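Local structure of StiE protein (Stigmatella aurantiaca, 6ECX) at residues A125-C128 and K129-R133; F144-S148 and A149-F153; A174-S177 and N178-R181. The protein contains the S-adenosylmethionine-dependent O-methyltransferase domain of a modular polyketide synthase, which transfers a methyl group to an oxygen of the polyketide intermediate. All blocks are in the same frame, centred on the assembly; numbering follows the deposited sequence. Where two conformers were deposited one is given.

Interaction 1 (A125-C128 and K129-R133); sequences AEVC and KQRVR
Val132 N donates to Cys128 O at 2.8 Å, the shortest of four backbone hydrogen bonds that carry the chain from 125-128 into 129-133. Lys129 N reaches Ala125 O at 2.9 Å, and Gln130 N reaches Glu126 O at 3.0 Å. Arg131 N meets Val127 O at 2.9 Å in a linear bond, with an N-H...O angle of 180°. Each bond links a residue to the one four places earlier, which is the evidence for regular alpha-helix here.

Side chains then pack along this ladder. Val127 and Arg131 lie side by side and point the same way. The first torsion of Val127 (chi1 171°) sets CG1 opposite the backbone N and next to the carbonyl carbon, on the side of the following turn, so that CG1 lies 3.7 Å from Arg131 CD. About its CG-CD bond the arginine bends (chi3 73°), and NH1 is hydrogen-bonded to His99 O and Ser101 OG. Lys129 begins its course beside the helix, with CG 3.4 Å from Ala125 O. On the buried side Val132 CG2 sits 3.2 Å from Cys128 O, a methyl group packed against a carbonyl already used by the helix.

Cys128 and Val132, one turn apart, both face inward, onto Ile143 and Ile141 of strand 141-145 respectively, and Val132 also meets Ile104 of helix 101-109. The side chain of Cys128 comes within about 7 Å of the bound S-adenosylmethionine, nearest atom to nearest atom. Strand 114-119, helix 122-134 and strand 141-145 form a beta-alpha-beta unit of the Rossmann-like methyltransferase fold.

Interaction 2 (F144-S148 and A149-F153); sequences FQRDS and AKDDF. With SAM (S-adenosylmethionine), chain B.
All four polar atoms of Asp147 are bonded to residues 149-153, and OD1 holds the cofactor as well. Asp147 and Asp151 bond in both directions, once to a carboxylate and once between backbones. Asp147 N donates to Asp151 OD2 at 2.8 Å, using the lone pair of OD2 that points away from the other carboxylate oxygen. In return, Asp151 N donates to Asp147 O at 2.6 Å. That carbonyl oxygen also accepts from Lys150 N at 2.8 Å, a donor standing 56° out of the carbonyl plane, so two amides grip it from different directions.

The carboxylate of Asp147 divides its work. With CG anti to the backbone N (chi1 -176°), OD1 swings forward to Ala149 N at 2.9 Å, closing an Asx turn, and the same oxygen accepts from N6 of S-adenosylmethionine at 3.0 Å. OD2 forms a salt bridge with Lys150 NZ at 2.8 Å, the ammonium coming from above the carboxylate plane. These donors probably stabilise the negative charge and hold the carboxylate's rotation for the adenine.

Ser148 completes the reading of the base: its N donates to the cofactor's N1 at 2.9 Å and 178°, almost perfectly straight. Its OG is hydrogen-bonded to Phe95 O and lies at the edge of the Phe153 ring, near the ring plane, 3.7 Å from CE1. Farther out, the alkyl part of Arg146 crosses Asp151 at about a right angle without a salt bridge, while Arg146 NE is bonded to Tyr118 OH.

An acidic side chain on the adenine amino group and a neighbouring main-chain amide on N1, in the loop following strand 141-145, make up an adenine-recognition site of the kind found in Rossmann-like class I methyltransferases.

Interaction 3 (A174-S177 and N178-R181); sequences ALFS and NIDR
Ala174 O is gripped by two donors: Asn178 N at 3.0 Å, and a water that gives it a hydrogen bond at 2.7 Å. The same water accepts from Arg181 NH2 at 3.0 Å, and so bridges the carbonyl to the guanidinium almost two turns on. Arg181 is held a second time, since NE donates to Ser177 OG at 3.0 Å with an N-H...O angle of 172°. The hydroxyl and the water both lie at the guanidinium edge in its plane. A bend at chi3 (-69°) folds the arginine back along the helix to reach them, and NH2 also forms a salt bridge with Asp152.

The backbone follows the alpha-helical pattern, with Arg181 N donating to Ser177 O at 2.9 Å. Helix 172-181 lies in the crossover between the parallel neighbouring strands 157-163 and 187-196, a beta-alpha-beta connection of the Rossmann-like methyltransferase fold. Leu175, Phe176 and Ile179 form an apolar cluster on it. Ile179 CD1 stands over one face of the Phe176 ring, 4.2 Å from the centroid and 17° off the ring normal, a CH-pi contact shifted toward the rim. That same methyl lies 4.1 Å from Leu175 CG, so one branch end fills the angle between two side chains of the preceding turn. The Phe176 side chain also packs on Leu189 and Met191 of strand 187-196 and on Trp217 and Leu220 of helix 214-222.

Asp180 turns its carboxylate outward from the segment, with OD1 in a salt bridge to Lys292 and OD2 hydrogen-bonded to His225.

How the interactions relate
Along the chain the three contacts come in series, 1, 2, then 3, all within the methyltransferase domain. Helix 122-134 of interaction 1 leads into strand 141-145, an outermost strand of the mixed sheet, whose end opens interaction 2; the two centres lie about 17 Å apart and meet where Ala125 CB packs 4.2 Å from Gln145 CB. Interactions 2 and 3 are closer, about 11 Å between centres: Asn178 ND2 lies 2.8 Å from Asp151 O, a probable hydrogen bond. Interactions 1 and 3 do not touch, being about 25 Å apart by centres. Helix 172-181 thus braces the adenine-binding loop directly, while helix 122-134 packs on the strand that leads into it.

Interaction 1 (A125-C128 and K129-R133)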
loop_
_atom_site.group_PDB
_atom_site.type_symbol
_atom_site.label_atom_id
_atom_site.label_comp_id
_atom_site.label_asym_id
_atom_site.label_seq_id
_atom_site.Cartn_x
_atom_site.Cartn_y
_atom_site.Cartn_z
ATOM N N ALA A 125 13.252 -10.910 -1.814
ATOM C CA ALA A 125 13.219 -11.550 -3.129
ATOM C C ALA A 125 13.331 -13.069 -3.006
ATOM O O ALA A 125 12.575 -13.821 -3.634
ATOM C CB ALA A 125 14.346 -11.002 -4.004
ATOM N N GLU A 126 14.290 -13.539 -2.210
ATOM C CA GLU A 126 14.436 -14.976 -1.972
ATOM C C GLU A 126 13.144 -15.576 -1.434
ATOM O O GLU A 126 12.701 -16.634 -1.891
ATOM C CB GLU A 126 15.586 -15.235 -0.995
ATOM C CG GLU A 126 16.925 -14.817 -1.510
ATOM C CD GLU A 126 18.003 -14.917 -0.443
ATOM O OE1 GLU A 126 17.695 -15.390 0.674
ATOM O OE2 GLU A 126 19.154 -14.533 -0.732
ATOM N N VAL A 127 12.525 -14.908 -0.461
ATOM C CA VAL A 127 11.273 -15.403 0.099
ATOM C C VAL A 127 10.196 -15.459 -0.980
ATOM O O VAL A 127 9.534 -16.488 -1.165
ATOM C CB VAL A 127 10.833 -14.533 1.288
ATOM C CG1 VAL A 127 9.426 -14.912 1.745
ATOM C CG2 VAL A 127 11.841 -14.656 2.430
ATOM N N CYS A 128 9.988 -14.347 -1.688
ATOM C CA CYS A 128 8.995 -14.326 -2.760
ATOM C C CYS A 128 9.183 -15.496 -3.719
ATOM O O CYS A 128 8.235 -16.233 -4.001
ATOM C CB CYS A 128 9.072 -13.009 -3.517
ATOM S SG CYS A 128 8.407 -11.624 -2.570
ATOM N N LYS A 129 10.410 -15.688 -4.218
ATOM C CA LYS A 129 10.650 -16.763 -5.175
ATOM C C LYS A 129 10.307 -18.120 -4.579
ATOM O O LYS A 129 9.723 -18.974 -5.259
ATOM C CB LYS A 129 12.103 -16.735 -5.651
ATOM C CG LYS A 129 12.427 -15.523 -6.529
ATOM C CD LYS A 129 13.890 -15.523 -6.959
ATOM C CE LYS A 129 14.166 -14.421 -7.969
ATOM N NZ LYS A 129 15.617 -14.352 -8.327
ATOM N N GLN A 130 10.651 -18.339 -3.312
ATOM C CA GLN A 130 10.381 -19.643 -2.716
ATOM C C GLN A 130 8.883 -19.861 -2.560
ATOM O O GLN A 130 8.353 -20.917 -2.932
ATOM C CB GLN A 130 11.093 -19.769 -1.371
ATOM C CG GLN A 130 10.662 -20.979 -0.549
ATOM C CD GLN A 130 9.428 -20.706 0.301
ATOM O OE1 GLN A 130 8.480 -21.494 0.319
ATOM N NE2 GLN A 130 9.435 -19.582 1.004
ATOM N N ARG A 131 8.185 -18.871 -1.999
ATOM C CA ARG A 131 6.745 -18.994 -1.806
ATOM C C ARG A 131 6.020 -19.140 -3.140
ATOM O O ARG A 131 5.033 -19.879 -3.233
ATOM C CB ARG A 131 6.207 -17.788 -1.041
ATOM C CG ARG A 131 6.713 -17.649 0.416
ATOM C CD ARG A 131 6.057 -16.413 1.073
ATOM N NE ARG A 131 4.639 -16.632 1.380
ATOM C CZ ARG A 131 3.681 -15.707 1.291
ATOM N NH1 ARG A 131 3.962 -14.474 0.882
ATOM N NH2 ARG A 131 2.428 -16.023 1.598
ATOM N N VAL A 132 6.489 -18.447 -4.184
ATOM C CA VAL A 132 5.849 -18.578 -5.498
ATOM C C VAL A 132 5.968 -20.011 -6.001
ATOM O O VAL A 132 4.990 -20.608 -6.480
ATOM C CB VAL A 132 6.447 -17.575 -6.506
ATOM C CG1 VAL A 132 6.112 -18.002 -7.954
ATOM C CG2 VAL A 132 5.926 -16.177 -6.233
ATOM N N ARG A 133 7.158 -20.600 -5.875
ATOM C CA ARG A 133 7.345 -21.932 -6.429
ATOM C C ARG A 133 6.653 -22.991 -5.576
ATOM O O ARG A 133 6.112 -23.963 -6.123
ATOM C CB ARG A 133 8.842 -22.229 -6.597
ATOM C CG ARG A 133 9.159 -23.714 -6.731
ATOM C CD ARG A 133 10.624 -23.973 -7.165
ATOM N NE ARG A 133 10.881 -23.604 -8.558
ATOM C CZ ARG A 133 10.746 -24.431 -9.590
ATOM N NH1 ARG A 133 10.361 -25.686 -9.396
ATOM N NH2 ARG A 133 10.993 -23.999 -10.820
#

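Interaction 2 (F144-S148 and A149-F153)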
loop_
_atom_site.group_PDB
_atom_site.type_symbol
_atom_site.label_atom_id
_atom_site.label_comp_id
_atom_site.label_asym_id
_atom_site.label_seq_id
_atom_site.Cartn_x
_atom_site.Cartn_y
_atom_site.Cartn_z
ATOM N N PHE A 144 12.005 -9.939 -8.922
ATOM C CA PHE A 144 13.303 -9.332 -9.184
ATOM C C PHE A 144 13.690 -8.446 -8.015
ATOM O O PHE A 144 12.851 -7.716 -7.480
ATOM C CB PHE A 144 13.297 -8.477 -10.463
ATOM C CG PHE A 144 12.860 -9.211 -11.708
ATOM C CD1 PHE A 144 11.506 -9.314 -12.036
ATOM C CD2 PHE A 144 13.799 -9.750 -12.575
ATOM C CE1 PHE A 144 11.103 -9.960 -13.196
ATOM C CE2 PHE A 144 13.405 -10.400 -13.737
ATOM C CZ PHE A 144 12.056 -10.504 -14.050
ATOM N N GLN A 145 14.958 -8.517 -7.623
ATOM C CA GLN A 145 15.545 -7.552 -6.701
ATOM C C GLN A 145 15.983 -6.365 -7.545
ATOM O O GLN A 145 17.093 -6.322 -8.073
ATOM C CB GLN A 145 16.716 -8.158 -5.926
ATOM C CG GLN A 145 17.185 -7.281 -4.764
ATOM C CD GLN A 145 18.538 -7.704 -4.218
ATOM O OE1 GLN A 145 19.162 -8.633 -4.730
ATOM N NE2 GLN A 145 18.995 -7.027 -3.175
ATOM N N ARG A 146 15.083 -5.391 -7.702
ATOM C CA ARG A 146 15.338 -4.242 -8.554
ATOM C C ARG A 146 14.664 -3.020 -7.942
ATOM O O ARG A 146 13.772 -3.133 -7.096
ATOM C CB ARG A 146 14.851 -4.478 -10.001
ATOM C CG ARG A 146 15.507 -5.680 -10.688
ATOM C CD ARG A 146 15.980 -5.375 -12.089
ATOM N NE ARG A 146 14.956 -5.679 -13.073
ATOM C CZ ARG A 146 15.070 -6.604 -14.019
ATOM N NH1 ARG A 146 16.180 -7.314 -14.133
ATOM N NH2 ARG A 146 14.074 -6.802 -14.872
ATOM N N ASP A 147 15.127 -1.848 -8.363
ATOM C CA ASP A 147 14.689 -0.572 -7.810
ATOM C C ASP A 147 13.707 0.066 -8.782
ATOM O O ASP A 147 14.082 0.422 -9.903
ATOM C CB ASP A 147 15.891 0.346 -7.562
ATOM C CG ASP A 147 15.508 1.669 -6.895
ATOM O OD1 ASP A 147 14.376 2.174 -7.096
ATOM O OD2 ASP A 147 16.364 2.212 -6.163
ATOM N N SER A 148 12.460 0.233 -8.328
ATOM C CA SER A 148 11.360 0.676 -9.181
ATOM C C SER A 148 11.520 2.111 -9.676
ATOM O O SER A 148 10.819 2.506 -10.612
ATOM C CB SER A 148 10.038 0.526 -8.426
ATOM O OG SER A 148 9.778 -0.834 -8.109
ATOM N N ALA A 149 12.399 2.904 -9.065
ATOM C CA ALA A 149 12.759 4.209 -9.601
ATOM C C ALA A 149 13.968 4.169 -10.532
ATOM O O ALA A 149 14.178 5.126 -11.285
ATOM C CB ALA A 149 13.051 5.199 -8.465
ATOM N N LYS A 150 14.766 3.102 -10.507
ATOM C CA LYS A 150 15.990 3.052 -11.303
ATOM C C LYS A 150 15.968 1.997 -12.398
ATOM O O LYS A 150 16.721 2.125 -13.365
ATOM C CB LYS A 150 17.215 2.774 -10.415
ATOM C CG LYS A 150 17.408 3.718 -9.260
ATOM C CD LYS A 150 18.652 3.323 -8.463
ATOM C CE LYS A 150 18.971 4.346 -7.391
ATOM N NZ LYS A 150 17.816 4.558 -6.477
ATOM N N ASP A 151 15.155 0.951 -12.253
ATOM C CA ASP A 151 15.117 -0.187 -13.169
ATOM C C ASP A 151 13.766 -0.224 -13.868
ATOM O O ASP A 151 12.725 -0.307 -13.204
ATOM C CB ASP A 151 15.329 -1.501 -12.421
ATOM C CG ASP A 151 16.719 -1.623 -11.836
ATOM O OD1 ASP A 151 17.705 -1.417 -12.580
ATOM O OD2 ASP A 151 16.825 -1.917 -10.622
ATOM N N ASP A 152 13.784 -0.200 -15.200
ATOM C CA ASP A 152 12.542 -0.323 -15.954
ATOM C C ASP A 152 11.800 -1.592 -15.562
ATOM O O ASP A 152 12.405 -2.651 -15.365
ATOM C CB ASP A 152 12.824 -0.330 -17.454
ATOM C CG ASP A 152 12.961 1.065 -18.022
ATOM O OD1 ASP A 152 12.911 2.032 -17.232
ATOM O OD2 ASP A 152 13.106 1.197 -19.255
ATOM N N PHE A 153 10.483 -1.471 -15.416
ATOM C CA PHE A 153 9.657 -2.652 -15.260
ATOM C C PHE A 153 9.822 -3.545 -16.492
ATOM O O PHE A 153 10.114 -3.055 -17.589
ATOM C CB PHE A 153 8.198 -2.244 -15.059
ATOM C CG PHE A 153 7.976 -1.404 -13.832
ATOM C CD1 PHE A 153 8.562 -1.754 -12.619
ATOM C CD2 PHE A 153 7.195 -0.245 -13.892
ATOM C CE1 PHE A 153 8.360 -0.973 -11.475
ATOM C CE2 PHE A 153 6.994 0.532 -12.762
ATOM C CZ PHE A 153 7.572 0.164 -11.546
HETATM N N SAM B . 3.279 -4.142 -0.857
HETATM C CA SAM B . 3.703 -5.121 0.135
HETATM C C SAM B . 2.575 -5.431 1.109
HETATM O O SAM B . 1.588 -4.700 1.132
HETATM O OXT SAM B . 2.610 -6.397 1.878
HETATM C CB SAM B . 4.923 -4.612 0.883
HETATM C CG SAM B . 4.781 -3.204 1.446
HETATM S SD SAM B . 6.212 -2.800 2.484
HETATM C CE SAM B . 5.455 -1.677 3.687
HETATM C "C5'" SAM B . 7.213 -1.759 1.392
HETATM C "C4'" SAM B . 7.863 -2.551 0.253
HETATM O "O4'" SAM B . 8.394 -1.706 -0.757
HETATM C "C3'" SAM B . 9.016 -3.458 0.669
HETATM O "O3'" SAM B . 8.787 -4.697 0.021
HETATM C "C2'" SAM B . 10.258 -2.813 0.067
HETATM O "O2'" SAM B . 11.273 -3.728 -0.298
HETATM C "C1'" SAM B . 9.663 -2.172 -1.179
HETATM N N9 SAM B . 10.432 -1.056 -1.765
HETATM C C8 SAM B . 10.812 0.098 -1.124
HETATM N N7 SAM B . 11.466 0.888 -2.014
HETATM C C5 SAM B . 11.519 0.258 -3.209
HETATM C C6 SAM B . 12.058 0.604 -4.435
HETATM N N6 SAM B . 12.685 1.767 -4.604
HETATM N N1 SAM B . 11.946 -0.266 -5.508
HETATM C C2 SAM B . 11.294 -1.468 -5.364
HETATM N N3 SAM B . 10.758 -1.801 -4.138
HETATM C C4 SAM B . 10.867 -0.964 -3.072
#

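Interaction 3 (A174-S177 and N178-R181)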
loop_
_atom_site.group_PDB
_atom_site.type_symbol
_atom_site.label_atom_id
_atom_site.label_comp_id
_atom_site.label_asym_id
_atom_site.label_seq_id
_atom_site.Cartn_x
_atom_site.Cartn_y
_atom_site.Cartn_z
ATOM N N ALA A 174 10.961 9.648 -11.283
ATOM C CA ALA A 174 11.436 8.454 -11.974
ATOM C C ALA A 174 10.471 7.291 -11.786
ATOM O O ALA A 174 10.177 6.552 -12.736
ATOM C CB ALA A 174 12.841 8.091 -11.480
ATOM N N LEU A 175 9.947 7.119 -10.576
ATOM C CA LEU A 175 8.989 6.043 -10.344
ATOM C C LEU A 175 7.760 6.181 -11.257
ATOM O O LEU A 175 7.354 5.226 -11.926
ATOM C CB LEU A 175 8.573 6.035 -8.874
ATOM C CG LEU A 175 7.431 5.074 -8.522
ATOM C CD1 LEU A 175 7.822 3.621 -8.801
ATOM C CD2 LEU A 175 6.971 5.274 -7.080
ATOM N N PHE A 176 7.175 7.366 -11.320
ATOM C CA PHE A 176 5.924 7.488 -12.070
ATOM C C PHE A 176 6.159 7.532 -13.575
ATOM O O PHE A 176 5.276 7.134 -14.334
ATOM C CB PHE A 176 5.123 8.691 -11.560
ATOM C CG PHE A 176 4.297 8.350 -10.351
ATOM C CD1 PHE A 176 4.864 8.367 -9.081
ATOM C CD2 PHE A 176 2.995 7.900 -10.483
ATOM C CE1 PHE A 176 4.129 7.996 -7.976
ATOM C CE2 PHE A 176 2.259 7.523 -9.362
ATOM C CZ PHE A 176 2.828 7.565 -8.117
ATOM N N SER A 177 7.348 7.935 -14.019
ATOM C CA SER A 177 7.715 7.749 -15.417
ATOM C C SER A 177 7.805 6.267 -15.757
ATOM O O SER A 177 7.301 5.820 -16.799
ATOM C CB SER A 177 9.042 8.464 -15.698
ATOM O OG SER A 177 9.622 8.041 -16.919
ATOM N N ASN A 178 8.444 5.487 -14.878
ATOM C CA ASN A 178 8.511 4.037 -15.068
ATOM C C ASN A 178 7.113 3.415 -15.112
ATOM O O ASN A 178 6.847 2.508 -15.908
ATOM C CB ASN A 178 9.338 3.422 -13.936
ATOM C CG ASN A 178 9.871 2.040 -14.272
ATOM O OD1 ASN A 178 9.693 1.531 -15.387
ATOM N ND2 ASN A 178 10.553 1.428 -13.302
ATOM N N ILE A 179 6.209 3.874 -14.252
ATOM C CA ILE A 179 4.845 3.348 -14.277
ATOM C C ILE A 179 4.180 3.676 -15.612
ATOM O O ILE A 179 3.634 2.797 -16.296
ATOM C CB ILE A 179 4.028 3.906 -13.092
ATOM C CG1 ILE A 179 4.539 3.323 -11.764
ATOM C CG2 ILE A 179 2.535 3.586 -13.295
ATOM C CD1 ILE A 179 3.974 4.001 -10.517
ATOM N N ASP A 180 4.241 4.951 -16.005
ATOM C CA ASP A 180 3.662 5.407 -17.269
ATOM C C ASP A 180 4.193 4.603 -18.458
ATOM O O ASP A 180 3.422 4.054 -19.242
ATOM C CB ASP A 180 3.961 6.905 -17.443
ATOM C CG ASP A 180 3.328 7.496 -18.680
ATOM O OD1 ASP A 180 2.459 6.827 -19.271
ATOM O OD2 ASP A 180 3.705 8.628 -19.054
ATOM N N ARG A 181 5.510 4.501 -18.592
ATOM C CA ARG A 181 6.070 3.875 -19.786
ATOM C C ARG A 181 5.753 2.387 -19.881
ATOM O O ARG A 181 5.930 1.793 -20.957
ATOM C CB ARG A 181 7.589 4.112 -19.822
ATOM C CG ARG A 181 7.925 5.586 -20.051
ATOM C CD ARG A 181 9.433 5.888 -20.086
ATOM N NE ARG A 181 10.066 5.725 -18.779
ATOM C CZ ARG A 181 10.830 4.695 -18.455
ATOM N NH1 ARG A 181 11.072 3.747 -19.351
ATOM N NH2 ARG A 181 11.366 4.617 -17.245
HETATM O O HOH W 1 11.870 6.202 -14.794
#